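Local coordinates for packaging enzyme P4 (Pseudomonas phage phi6, PDB 4BLO), which probably hydrolyses nucleoside triphosphates as a hexameric, RecA-like motor that drives viral RNA into the phage capsid, at residues L27-R32 against Y210-D215; K42-A47 against V68-T73; V108-P113 against D224-M229; V121-G126 against A249-A254. All coordinates share one frame; numbering follows the deposited sequence.

Interaction 1 of 4, residues L27-R32 against Y210-D215; sequences LQVLGR and YSLLTD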
loop_
_atom_site.group_PDB
_atom_site.type_symbol
_atom_site.label_atom_id
_atom_site.label_comp_id
_atom_site.label_asym_id
_atom_site.label_seq_id
_atom_site.Cartn_x
_atom_site.Cartn_y
_atom_site.Cartn_z
ATOM N N LEU L 27 -6.755 3.054 25.194
ATOM C CA LEU L 27 -5.740 3.542 24.271
ATOM C C LEU L 27 -6.061 3.032 22.889
ATOM O O LEU L 27 -6.703 1.995 22.745
ATOM C CB LEU L 27 -4.322 3.153 24.701
ATOM C CG LEU L 27 -3.217 4.059 24.164
ATOM C CD1 LEU L 27 -3.078 5.315 24.994
ATOM C CD2 LEU L 27 -1.909 3.332 24.101
ATOM N N GLN L 28 -5.774 3.798 21.852
ATOM C CA GLN L 28 -6.021 3.442 20.470
ATOM C C GLN L 28 -4.879 3.946 19.604
ATOM O O GLN L 28 -4.337 5.031 19.864
ATOM C CB GLN L 28 -7.357 4.010 19.993
ATOM C CG GLN L 28 -7.879 3.367 18.705
ATOM C CD GLN L 28 -8.870 4.233 17.970
ATOM O OE1 GLN L 28 -9.020 5.427 18.228
ATOM N NE2 GLN L 28 -9.568 3.649 17.031
ATOM N N VAL L 29 -4.520 3.146 18.605
ATOM C CA VAL L 29 -3.613 3.555 17.545
ATOM C C VAL L 29 -3.815 3.739 16.034
ATOM O O VAL L 29 -3.711 4.854 15.524
ATOM C CB VAL L 29 -2.390 2.620 17.445
ATOM C CG1 VAL L 29 -1.304 3.256 16.593
ATOM C CG2 VAL L 29 -1.864 2.289 18.833
ATOM N N LEU L 30 -4.108 2.649 15.327
ATOM C CA LEU L 30 -4.815 2.551 14.052
ATOM C C LEU L 30 -5.915 1.484 14.040
ATOM O O LEU L 30 -6.557 1.261 13.014
ATOM C CB LEU L 30 -3.825 2.290 12.914
ATOM C CG LEU L 30 -2.942 3.468 12.500
ATOM C CD1 LEU L 30 -2.192 3.153 11.214
ATOM C CD2 LEU L 30 -3.773 4.734 12.344
ATOM N N GLY L 31 -6.124 0.822 15.176
ATOM C CA GLY L 31 -7.052 -0.290 15.249
ATOM C C GLY L 31 -8.266 0.101 16.060
ATOM O O GLY L 31 -8.848 1.170 15.835
ATOM N N ARG L 32 -8.820 -0.865 17.177
ATOM C CA ARG L 32 -9.976 -0.606 18.041
ATOM C C ARG L 32 -9.512 -0.102 19.421
ATOM O O ARG L 32 -8.463 -0.567 19.912
ATOM C CB ARG L 32 -10.857 -1.865 18.182
ATOM C CG ARG L 32 -11.839 -2.002 17.003
ATOM C CD ARG L 32 -13.057 -2.878 17.253
ATOM N NE ARG L 32 -12.697 -4.228 17.698
ATOM C CZ ARG L 32 -12.462 -5.255 16.884
ATOM N NH1 ARG L 32 -12.542 -5.101 15.569
ATOM N NH2 ARG L 32 -12.148 -6.446 17.381
ATOM N N TYR L 210 1.690 11.519 16.833
ATOM C CA TYR L 210 1.414 12.735 17.594
ATOM C C TYR L 210 0.206 12.566 18.501
ATOM O O TYR L 210 0.209 13.071 19.626
ATOM C CB TYR L 210 1.231 13.927 16.675
ATOM C CG TYR L 210 2.406 14.149 15.754
ATOM C CD1 TYR L 210 3.581 14.724 16.218
ATOM C CD2 TYR L 210 2.345 13.781 14.411
ATOM C CE1 TYR L 210 4.678 14.899 15.379
ATOM C CE2 TYR L 210 3.427 13.980 13.557
ATOM C CZ TYR L 210 4.588 14.540 14.042
ATOM O OH TYR L 210 5.622 14.761 13.172
ATOM N N SER L 211 -0.801 11.820 18.040
ATOM C CA SER L 211 -1.989 11.514 18.828
ATOM C C SER L 211 -1.615 10.616 20.001
ATOM O O SER L 211 -2.080 10.857 21.113
ATOM C CB SER L 211 -3.063 10.865 17.956
ATOM O OG SER L 211 -3.844 11.881 17.340
ATOM N N LEU L 212 -0.728 9.624 19.769
ATOM C CA LEU L 212 -0.252 8.710 20.806
ATOM C C LEU L 212 0.504 9.457 21.916
ATOM O O LEU L 212 0.271 9.163 23.084
ATOM C CB LEU L 212 0.641 7.608 20.217
ATOM C CG LEU L 212 0.127 6.154 20.351
ATOM C CD1 LEU L 212 1.036 5.179 19.616
ATOM C CD2 LEU L 212 0.011 5.729 21.806
ATOM N N LEU L 213 1.365 10.441 21.553
ATOM C CA LEU L 213 2.113 11.254 22.522
ATOM C C LEU L 213 1.157 12.034 23.438
ATOM O O LEU L 213 1.391 12.080 24.649
ATOM C CB LEU L 213 3.066 12.232 21.810
ATOM C CG LEU L 213 4.395 11.697 21.284
ATOM C CD1 LEU L 213 5.085 12.741 20.432
ATOM C CD2 LEU L 213 5.329 11.320 22.415
ATOM N N THR L 214 0.072 12.618 22.855
ATOM C CA THR L 214 -0.965 13.370 23.578
ATOM C C THR L 214 -1.748 12.439 24.529
ATOM O O THR L 214 -1.982 12.805 25.689
ATOM C CB THR L 214 -1.902 14.091 22.607
ATOM O OG1 THR L 214 -1.136 14.960 21.776
ATOM C CG2 THR L 214 -2.949 14.902 23.318
ATOM N N ASP L 215 -2.141 11.244 24.028
ATOM C CA ASP L 215 -2.855 10.222 24.792
ATOM C C ASP L 215 -1.979 9.715 25.950
ATOM O O ASP L 215 -2.483 9.524 27.059
ATOM C CB ASP L 215 -3.282 9.057 23.878
ATOM C CG ASP L 215 -4.476 9.328 22.988
ATOM O OD1 ASP L 215 -5.061 10.435 23.095
ATOM O OD2 ASP L 215 -4.856 8.418 22.214
#
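L27 presents its two methyl branches to different residues of the 210-215 helical segment, and these two meetings form the close part of the contact. CD2 of L27 lies 3.8 Å from CD2 of L212, the two side chains crossing at roughly a right angle, while CD1 of L27 rests 3.9 Å from CB of D215. The torsion of L27 (chi1 -156°, CG swung opposite the backbone N) carries the fork across to the helix. L212 also touches V29 with its second branch, although CD1 of L212 and CG2 of V29 are 4.2 Å apart, so this end is looser.

The polar side has no direct bond either: the carbonyl O of Q28 and OD2 of D215 stand 4.2 Å apart. Instead R195 of the second subunit donates NH2 to Q28 O and forms a salt bridge with D215 OD2. This side of the contact is therefore part of a subunit interface, and the arginine would offset the buried carboxylate's charge. Within the loop, NE2 of Q28 bonds to O of G31 at 2.8 Å (N-H...O angle 156°), pinning the turn across its own side chain, while G96 O and Y98 N also grip that amide.

The loop joins strands 26-27 and 34-35, whose small antiparallel sheet includes backbone bonding between L27 and T34. It lies against helix 208-222 of the ATPase core, with L93 of the third subunit packed on L27 and helix 240-248 beyond, touching Y210 and L213.

Interaction 2 of 4, residues K42-A47 against V68-T73; sequences KTYIAA and VLLKDT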
loop_
_atom_site.group_PDB
_atom_site.type_symbol
_atom_site.label_atom_id
_atom_site.label_comp_id
_atom_site.label_asym_id
_atom_site.label_seq_id
_atom_site.Cartn_x
_atom_site.Cartn_y
_atom_site.Cartn_z
ATOM N N LYS L 42 -2.043 -1.376 40.135
ATOM C CA LYS L 42 -2.231 -1.407 41.594
ATOM C C LYS L 42 -1.433 -2.564 42.216
ATOM O O LYS L 42 -0.723 -2.362 43.202
ATOM C CB LYS L 42 -3.720 -1.533 41.967
ATOM C CG LYS L 42 -4.586 -0.323 41.625
ATOM C CD LYS L 42 -5.932 -0.327 42.366
ATOM C CE LYS L 42 -6.906 -1.376 41.870
ATOM N NZ LYS L 42 -8.186 -1.327 42.620
ATOM N N THR L 43 -1.526 -3.758 41.596
ATOM C CA THR L 43 -0.840 -4.984 42.007
ATOM C C THR L 43 0.677 -4.768 41.976
ATOM O O THR L 43 1.374 -5.210 42.894
ATOM C CB THR L 43 -1.278 -6.165 41.118
ATOM O OG1 THR L 43 -2.707 -6.177 41.014
ATOM C CG2 THR L 43 -0.797 -7.506 41.657
ATOM N N TYR L 44 1.175 -4.061 40.937
ATOM C CA TYR L 44 2.592 -3.728 40.780
ATOM C C TYR L 44 3.047 -2.820 41.927
ATOM O O TYR L 44 4.068 -3.119 42.537
ATOM C CB TYR L 44 2.858 -3.066 39.418
ATOM C CG TYR L 44 4.296 -2.641 39.205
ATOM C CD1 TYR L 44 5.282 -3.575 38.893
ATOM C CD2 TYR L 44 4.662 -1.299 39.257
ATOM C CE1 TYR L 44 6.608 -3.190 38.696
ATOM C CE2 TYR L 44 5.986 -0.898 39.053
ATOM C CZ TYR L 44 6.957 -1.849 38.776
ATOM O OH TYR L 44 8.263 -1.464 38.564
ATOM N N ILE L 45 2.274 -1.746 42.239
ATOM C CA ILE L 45 2.577 -0.794 43.320
ATOM C C ILE L 45 2.726 -1.560 44.652
ATOM O O ILE L 45 3.745 -1.394 45.330
ATOM C CB ILE L 45 1.524 0.354 43.406
ATOM C CG1 ILE L 45 1.603 1.270 42.163
ATOM C CG2 ILE L 45 1.690 1.178 44.702
ATOM C CD1 ILE L 45 0.346 2.081 41.866
ATOM N N ALA L 46 1.747 -2.439 44.978
ATOM C CA ALA L 46 1.735 -3.279 46.183
ATOM C C ALA L 46 2.991 -4.174 46.281
ATOM O O ALA L 46 3.578 -4.286 47.356
ATOM C CB ALA L 46 0.481 -4.135 46.201
ATOM N N ALA L 47 3.412 -4.769 45.151
ATOM C CA ALA L 47 4.587 -5.633 45.060
ATOM C C ALA L 47 5.887 -4.846 45.298
ATOM O O ALA L 47 6.786 -5.360 45.979
ATOM C CB ALA L 47 4.631 -6.319 43.702
ATOM N N VAL L 68 9.333 -9.959 36.825
ATOM C CA VAL L 68 9.812 -10.600 38.042
ATOM C C VAL L 68 8.747 -10.498 39.158
ATOM O O VAL L 68 8.519 -11.489 39.870
ATOM C CB VAL L 68 11.184 -9.972 38.442
ATOM C CG1 VAL L 68 11.424 -9.975 39.948
ATOM C CG2 VAL L 68 12.331 -10.658 37.707
ATOM N N LEU L 69 8.094 -9.315 39.296
ATOM C CA LEU L 69 7.116 -9.045 40.359
ATOM C C LEU L 69 5.700 -9.561 40.064
ATOM O O LEU L 69 5.010 -9.953 41.007
ATOM C CB LEU L 69 7.042 -7.544 40.684
ATOM C CG LEU L 69 8.324 -6.865 41.190
ATOM C CD1 LEU L 69 8.114 -5.401 41.343
ATOM C CD2 LEU L 69 8.789 -7.430 42.527
ATOM N N LEU L 70 5.256 -9.549 38.788
ATOM C CA LEU L 70 3.894 -9.977 38.416
ATOM C C LEU L 70 3.889 -11.284 37.623
ATOM O O LEU L 70 4.792 -11.494 36.809
ATOM C CB LEU L 70 3.190 -8.878 37.595
ATOM C CG LEU L 70 3.218 -7.453 38.158
ATOM C CD1 LEU L 70 3.130 -6.434 37.044
ATOM C CD2 LEU L 70 2.125 -7.236 39.196
ATOM N N LYS L 71 2.864 -12.149 37.840
ATOM C CA LYS L 71 2.736 -13.427 37.114
ATOM C C LYS L 71 2.402 -13.174 35.632
ATOM O O LYS L 71 2.916 -13.878 34.755
ATOM C CB LYS L 71 1.702 -14.356 37.765
ATOM C CG LYS L 71 2.322 -15.287 38.811
ATOM C CD LYS L 71 1.621 -16.644 38.852
ATOM C CE LYS L 71 2.260 -17.601 39.833
ATOM N NZ LYS L 71 1.568 -18.919 39.864
ATOM N N ASP L 72 1.581 -12.140 35.370
ATOM C CA ASP L 72 1.234 -11.675 34.031
ATOM C C ASP L 72 1.400 -10.148 33.955
ATOM O O ASP L 72 0.918 -9.414 34.821
ATOM C CB ASP L 72 -0.175 -12.122 33.608
ATOM C CG ASP L 72 -0.545 -11.765 32.171
ATOM O OD1 ASP L 72 0.291 -11.983 31.275
ATOM O OD2 ASP L 72 -1.692 -11.299 31.944
ATOM N N THR L 73 2.110 -9.698 32.913
ATOM C CA THR L 73 2.481 -8.312 32.628
ATOM C C THR L 73 1.486 -7.579 31.673
ATOM O O THR L 73 1.731 -6.432 31.319
ATOM C CB THR L 73 3.906 -8.296 32.020
ATOM O OG1 THR L 73 3.947 -9.200 30.913
ATOM C CG2 THR L 73 4.997 -8.682 33.022
#
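The Y44 ring meets two leucine methyls, both arriving obliquely beside its CD1-CE1 bond. CD1 of L69 comes to 3.8 Å from Y44 CE1, and CD1 of L70 to 4.0 Å from Y44 CD1, the L70 side chain crossing the tyrosine at about a right angle. With CG placed opposite the backbone N (chi1 178°), the ring projects past the helix toward helix 167-179, where I172, V173 and L177 add to its apolar surroundings. Its hydroxyl is hydrogen-bonded with the carbonyl O of I64.

L70 has a second attachment. Its other branch, CD2, fits beside the backbone of the 42-47 helix, 3.7 Å from N of Y44 and 3.8 Å from CG2 of T43, so both methyls of L70 rest against the start of the Y44 side chain. T43 meets CD2 with CG2 and CB, while its OG1 is hydrogen-bonded to V39 O. One turn further along the helix, CB of A47 abuts CB of L69 at 4.1 Å, the small alanine allowing the two backbones to approach closely.

Helix 66-69 ends here, and L70 is the first residue to leave helical geometry, so two consecutive leucines span its end and pack on helix 38-54. No hydrogen bond or salt bridge links the segments: their association is purely apolar, resting on shape and on methyl-to-ring contact, while the polar ends of T43 and Y44 are satisfied elsewhere in the chain.

Interaction 3 of 4, residues V108-P113 against D224-M229; sequences VTHRWP and DCSVVM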
loop_
_atom_site.group_PDB
_atom_site.type_symbol
_atom_site.label_atom_id
_atom_site.label_comp_id
_atom_site.label_asym_id
_atom_site.label_seq_id
_atom_site.Cartn_x
_atom_site.Cartn_y
_atom_site.Cartn_z
ATOM N N VAL L 108 -1.378 18.238 39.011
ATOM C CA VAL L 108 -0.345 18.222 40.061
ATOM C C VAL L 108 0.996 18.666 39.450
ATOM O O VAL L 108 1.440 18.107 38.441
ATOM C CB VAL L 108 -0.246 16.832 40.768
ATOM C CG1 VAL L 108 1.157 16.551 41.296
ATOM C CG2 VAL L 108 -1.270 16.706 41.889
ATOM N N THR L 109 1.604 19.693 40.034
ATOM C CA THR L 109 2.862 20.235 39.540
ATOM C C THR L 109 4.049 19.392 40.069
ATOM O O THR L 109 3.867 18.625 41.018
ATOM C CB THR L 109 2.984 21.740 39.857
ATOM O OG1 THR L 109 2.595 22.013 41.209
ATOM C CG2 THR L 109 2.179 22.594 38.902
ATOM N N HIS L 110 5.232 19.490 39.402
ATOM C CA HIS L 110 6.474 18.766 39.714
ATOM C C HIS L 110 7.698 19.704 39.599
ATOM O O HIS L 110 7.609 20.779 38.995
ATOM C CB HIS L 110 6.642 17.559 38.756
ATOM C CG HIS L 110 5.574 16.515 38.867
ATOM N ND1 HIS L 110 5.782 15.344 39.567
ATOM C CD2 HIS L 110 4.329 16.488 38.335
ATOM C CE1 HIS L 110 4.660 14.651 39.457
ATOM N NE2 HIS L 110 3.754 15.299 38.731
ATOM N N ARG L 111 8.836 19.298 40.175
ATOM C CA ARG L 111 10.078 20.068 40.085
ATOM C C ARG L 111 10.979 19.526 38.945
ATOM O O ARG L 111 11.943 20.195 38.551
ATOM C CB ARG L 111 10.832 20.033 41.417
ATOM C CG ARG L 111 10.331 21.046 42.430
ATOM C CD ARG L 111 11.089 20.958 43.744
ATOM N NE ARG L 111 10.493 19.976 44.652
ATOM C CZ ARG L 111 10.837 19.813 45.928
ATOM N NH1 ARG L 111 11.792 20.564 46.469
ATOM N NH2 ARG L 111 10.230 18.900 46.673
ATOM N N TRP L 112 10.643 18.325 38.423
ATOM C CA TRP L 112 11.368 17.608 37.383
ATOM C C TRP L 112 10.426 17.242 36.234
ATOM O O TRP L 112 9.298 16.842 36.518
ATOM C CB TRP L 112 11.984 16.338 37.998
ATOM C CG TRP L 112 12.873 15.530 37.094
ATOM C CD1 TRP L 112 14.226 15.630 36.982
ATOM C CD2 TRP L 112 12.476 14.439 36.238
ATOM N NE1 TRP L 112 14.703 14.678 36.106
ATOM C CE2 TRP L 112 13.648 13.940 35.625
ATOM C CE3 TRP L 112 11.248 13.837 35.932
ATOM C CZ2 TRP L 112 13.626 12.861 34.734
ATOM C CZ3 TRP L 112 11.229 12.761 35.060
ATOM C CH2 TRP L 112 12.407 12.282 34.474
ATOM N N PRO L 113 10.837 17.324 34.940
ATOM C CA PRO L 113 12.156 17.740 34.404
ATOM C C PRO L 113 12.407 19.253 34.456
ATOM O O PRO L 113 13.542 19.687 34.238
ATOM C CB PRO L 113 12.112 17.247 32.957
ATOM C CG PRO L 113 10.645 17.283 32.594
ATOM C CD PRO L 113 9.903 16.943 33.864
ATOM N N ASP L 224 -1.042 11.888 37.841
ATOM C CA ASP L 224 -0.065 12.797 38.458
ATOM C C ASP L 224 1.400 12.364 38.255
ATOM O O ASP L 224 2.236 12.572 39.147
ATOM C CB ASP L 224 -0.354 12.983 39.959
ATOM C CG ASP L 224 -1.756 13.424 40.327
ATOM O OD1 ASP L 224 -2.385 14.161 39.521
ATOM O OD2 ASP L 224 -2.201 13.094 41.451
ATOM N N CYS L 225 1.705 11.787 37.071
ATOM C CA CYS L 225 3.047 11.317 36.695
ATOM C C CYS L 225 3.809 12.403 35.943
ATOM O O CYS L 225 3.220 13.150 35.152
ATOM C CB CYS L 225 2.972 10.051 35.845
ATOM S SG CYS L 225 2.057 8.681 36.592
ATOM N N SER L 226 5.126 12.428 36.137
ATOM C CA SER L 226 6.067 13.272 35.410
ATOM C C SER L 226 7.097 12.329 34.763
ATOM O O SER L 226 8.027 11.862 35.430
ATOM C CB SER L 226 6.713 14.302 36.327
ATOM O OG SER L 226 7.473 15.218 35.557
ATOM N N VAL L 227 6.870 11.992 33.485
ATOM C CA VAL L 227 7.696 11.069 32.719
ATOM C C VAL L 227 8.424 11.799 31.572
ATOM O O VAL L 227 7.859 12.673 30.927
ATOM C CB VAL L 227 6.828 9.878 32.197
ATOM C CG1 VAL L 227 7.643 8.884 31.355
ATOM C CG2 VAL L 227 6.110 9.158 33.342
ATOM N N VAL L 228 9.686 11.417 31.337
ATOM C CA VAL L 228 10.530 11.870 30.229
ATOM C C VAL L 228 10.760 10.665 29.308
ATOM O O VAL L 228 11.359 9.683 29.731
ATOM C CB VAL L 228 11.878 12.504 30.703
ATOM C CG1 VAL L 228 12.876 12.665 29.537
ATOM C CG2 VAL L 228 11.636 13.836 31.407
ATOM N N MET L 229 10.289 10.736 28.071
ATOM C CA MET L 229 10.484 9.662 27.083
ATOM C C MET L 229 11.426 10.126 25.995
ATOM O O MET L 229 11.199 11.202 25.432
ATOM C CB MET L 229 9.148 9.211 26.454
ATOM C CG MET L 229 8.181 8.626 27.446
ATOM S SD MET L 229 6.911 7.614 26.659
ATOM C CE MET L 229 6.124 8.808 25.629
#
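S226 turns its hydroxyl away from its own N (chi1 -172°) and toward W112, whose carbonyl O accepts a hydrogen bond from OG at 2.6 Å. H110, with chi1 -63°, lays its imidazole over the same serine: CB of S226 sits 3.5 Å from the ring centroid, only 12° off the normal, a CH-pi contact on one face. At the edge of that ring, in its plane, D224 O is 3.1 Å from NE2, and NE2 hydrogen-bonds with S119 OG.

The indole of W112 reaches farther along the strand. S226 O lies in plane at its edge, and CH2 of the indole touches CG2 of V228 at 3.5 Å. That methyl also meets CB of P113 at 3.8 Å; the peptide bond before P113 is cis, and CD of P113 closes on S226 OG. At the other end V108 leans on the D224 carboxylate, whose oxygens form salt bridges with R105 and R12.

Strand 226-231 of the central sheet is thus covered by a segment running nearly parallel to it but bound mainly through side chains. A hydroxyl-to-carbonyl bond fixes the middle, with a ring face on one side and apolar packing of indole and proline on V228 further on.

Interaction 4 of 4, residues V121-G126 against A249-A254; sequences VTALMG and ASTVGA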
loop_
_atom_site.group_PDB
_atom_site.type_symbol
_atom_site.label_atom_id
_atom_site.label_comp_id
_atom_site.label_asym_id
_atom_site.label_seq_id
_atom_site.Cartn_x
_atom_site.Cartn_y
_atom_site.Cartn_z
ATOM N N VAL L 121 3.728 14.061 29.923
ATOM C CA VAL L 121 4.932 13.494 29.330
ATOM C C VAL L 121 5.800 14.602 28.710
ATOM O O VAL L 121 5.303 15.634 28.250
ATOM C CB VAL L 121 4.651 12.313 28.355
ATOM C CG1 VAL L 121 4.367 12.774 26.928
ATOM C CG2 VAL L 121 5.798 11.316 28.381
ATOM N N THR L 122 7.109 14.394 28.809
ATOM C CA THR L 122 8.154 15.242 28.261
ATOM C C THR L 122 8.841 14.385 27.201
ATOM O O THR L 122 9.033 13.189 27.434
ATOM C CB THR L 122 9.050 15.767 29.375
ATOM O OG1 THR L 122 8.242 16.505 30.301
ATOM C CG2 THR L 122 10.195 16.632 28.853
ATOM N N ALA L 123 9.117 14.960 26.008
ATOM C CA ALA L 123 9.714 14.196 24.915
ATOM C C ALA L 123 11.099 14.698 24.594
ATOM O O ALA L 123 11.279 15.831 24.158
ATOM C CB ALA L 123 8.825 14.231 23.670
ATOM N N LEU L 124 12.080 13.839 24.821
ATOM C CA LEU L 124 13.478 14.154 24.581
ATOM C C LEU L 124 13.837 13.691 23.175
ATOM O O LEU L 124 14.077 12.511 22.944
ATOM C CB LEU L 124 14.360 13.523 25.683
ATOM C CG LEU L 124 15.876 13.633 25.646
ATOM C CD1 LEU L 124 16.331 15.046 25.848
ATOM C CD2 LEU L 124 16.462 12.737 26.692
ATOM N N MET L 125 13.827 14.668 22.235
ATOM C CA MET L 125 14.090 14.549 20.798
ATOM C C MET L 125 15.563 14.748 20.435
ATOM O O MET L 125 16.329 15.327 21.202
ATOM C CB MET L 125 13.255 15.600 20.043
ATOM C CG MET L 125 11.821 15.188 19.804
ATOM S SD MET L 125 11.467 15.308 18.047
ATOM C CE MET L 125 10.392 13.937 17.846
ATOM N N GLY L 126 15.900 14.327 19.224
ATOM C CA GLY L 126 17.229 14.478 18.649
ATOM C C GLY L 126 17.576 13.425 17.630
ATOM O O GLY L 126 17.116 12.284 17.727
ATOM N N ALA L 249 3.405 20.648 20.460
ATOM C CA ALA L 249 1.945 20.816 20.484
ATOM C C ALA L 249 1.212 19.543 20.980
ATOM O O ALA L 249 -0.010 19.568 21.156
ATOM C CB ALA L 249 1.456 21.185 19.090
ATOM N N SER L 250 1.969 18.446 21.219
ATOM C CA SER L 250 1.441 17.153 21.642
ATOM C C SER L 250 1.944 16.691 23.026
ATOM O O SER L 250 1.489 15.648 23.503
ATOM C CB SER L 250 1.800 16.097 20.598
ATOM O OG SER L 250 1.298 16.457 19.321
ATOM N N THR L 251 2.869 17.435 23.676
ATOM C CA THR L 251 3.378 17.039 24.995
ATOM C C THR L 251 3.410 18.230 25.983
ATOM O O THR L 251 3.413 19.388 25.551
ATOM C CB THR L 251 4.792 16.414 24.880
ATOM O OG1 THR L 251 5.734 17.417 24.477
ATOM C CG2 THR L 251 4.846 15.165 23.977
ATOM N N VAL L 252 3.459 17.926 27.308
ATOM C CA VAL L 252 3.543 18.861 28.438
ATOM C C VAL L 252 4.993 19.449 28.510
ATOM O O VAL L 252 5.216 20.555 29.040
ATOM C CB VAL L 252 3.117 18.107 29.746
ATOM C CG1 VAL L 252 3.577 18.814 31.018
ATOM C CG2 VAL L 252 1.605 17.882 29.778
ATOM N N GLY L 253 5.941 18.676 27.970
ATOM C CA GLY L 253 7.360 18.996 27.911
ATOM C C GLY L 253 8.033 18.458 26.661
ATOM O O GLY L 253 7.709 17.368 26.166
ATOM N N ALA L 254 8.964 19.236 26.120
ATOM C CA ALA L 254 9.716 18.830 24.944
ATOM C C ALA L 254 11.100 19.437 25.002
ATOM O O ALA L 254 11.253 20.611 25.345
ATOM C CB ALA L 254 8.987 19.242 23.668
#
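Backbone hydrogen bonds join strands 120-126 and 253-258 in parallel pairing, T122 opposite G253 and A123 opposite A254. N of G253 donates to O of V121 at 3.1 Å, and the return bond runs from N of A123 to O of G253 at 2.8 Å. V121 O also receives a weak bond from V252 N. CA-H...O contacts supplement these, with T122 CA 3.0 Å from G253 O.

A side-chain bond adds to the G253 carbonyl. T251 places OG1 between its own N and carbonyl carbon (chi1 68°), from where it donates to O of G253 at 2.6 Å, above the carbonyl plane and on the opposite face from A123 N.

Apolar contacts follow from that rotation: T251 CG2 meets V121 CG1 at 3.8 Å and A123 CB at 4.1 Å. Close packing marks the other face of the sheet, where OG1 of T122 lies 3.6 Å from CA of G253.

Strand 120-126 runs into the Walker A loop that holds ADP, and G126 O bonds to K132 NZ there. V121 O and G253 O each accept two hydrogen bonds, one on V121 weak; those from G253 N and A123 N tie the strands, while T251 steadies G253 O from its own segment.

How the interactions relate
From the N terminus, residues 27-32 open the longest loop, closed by interaction 1 only at helix 208-222. Interaction 2 is contained wholly within it, a short closure between helices 38-54 and 66-69 whose nearest atoms are about 13 Å from interaction 1. Interactions 3 and 4 begin later and end beyond 210-215, so each crosses interaction 1, and they cross one another. Strands 226-231 and 120-126 are neighbours in the central sheet, so interactions 3 and 4 meet through backbone bonds between V227, M229 and T122. Helix 208-222 links interaction 1 to both: L213 touches M229, V121 and T251, and T214 OG1 probably bonds to S250 O.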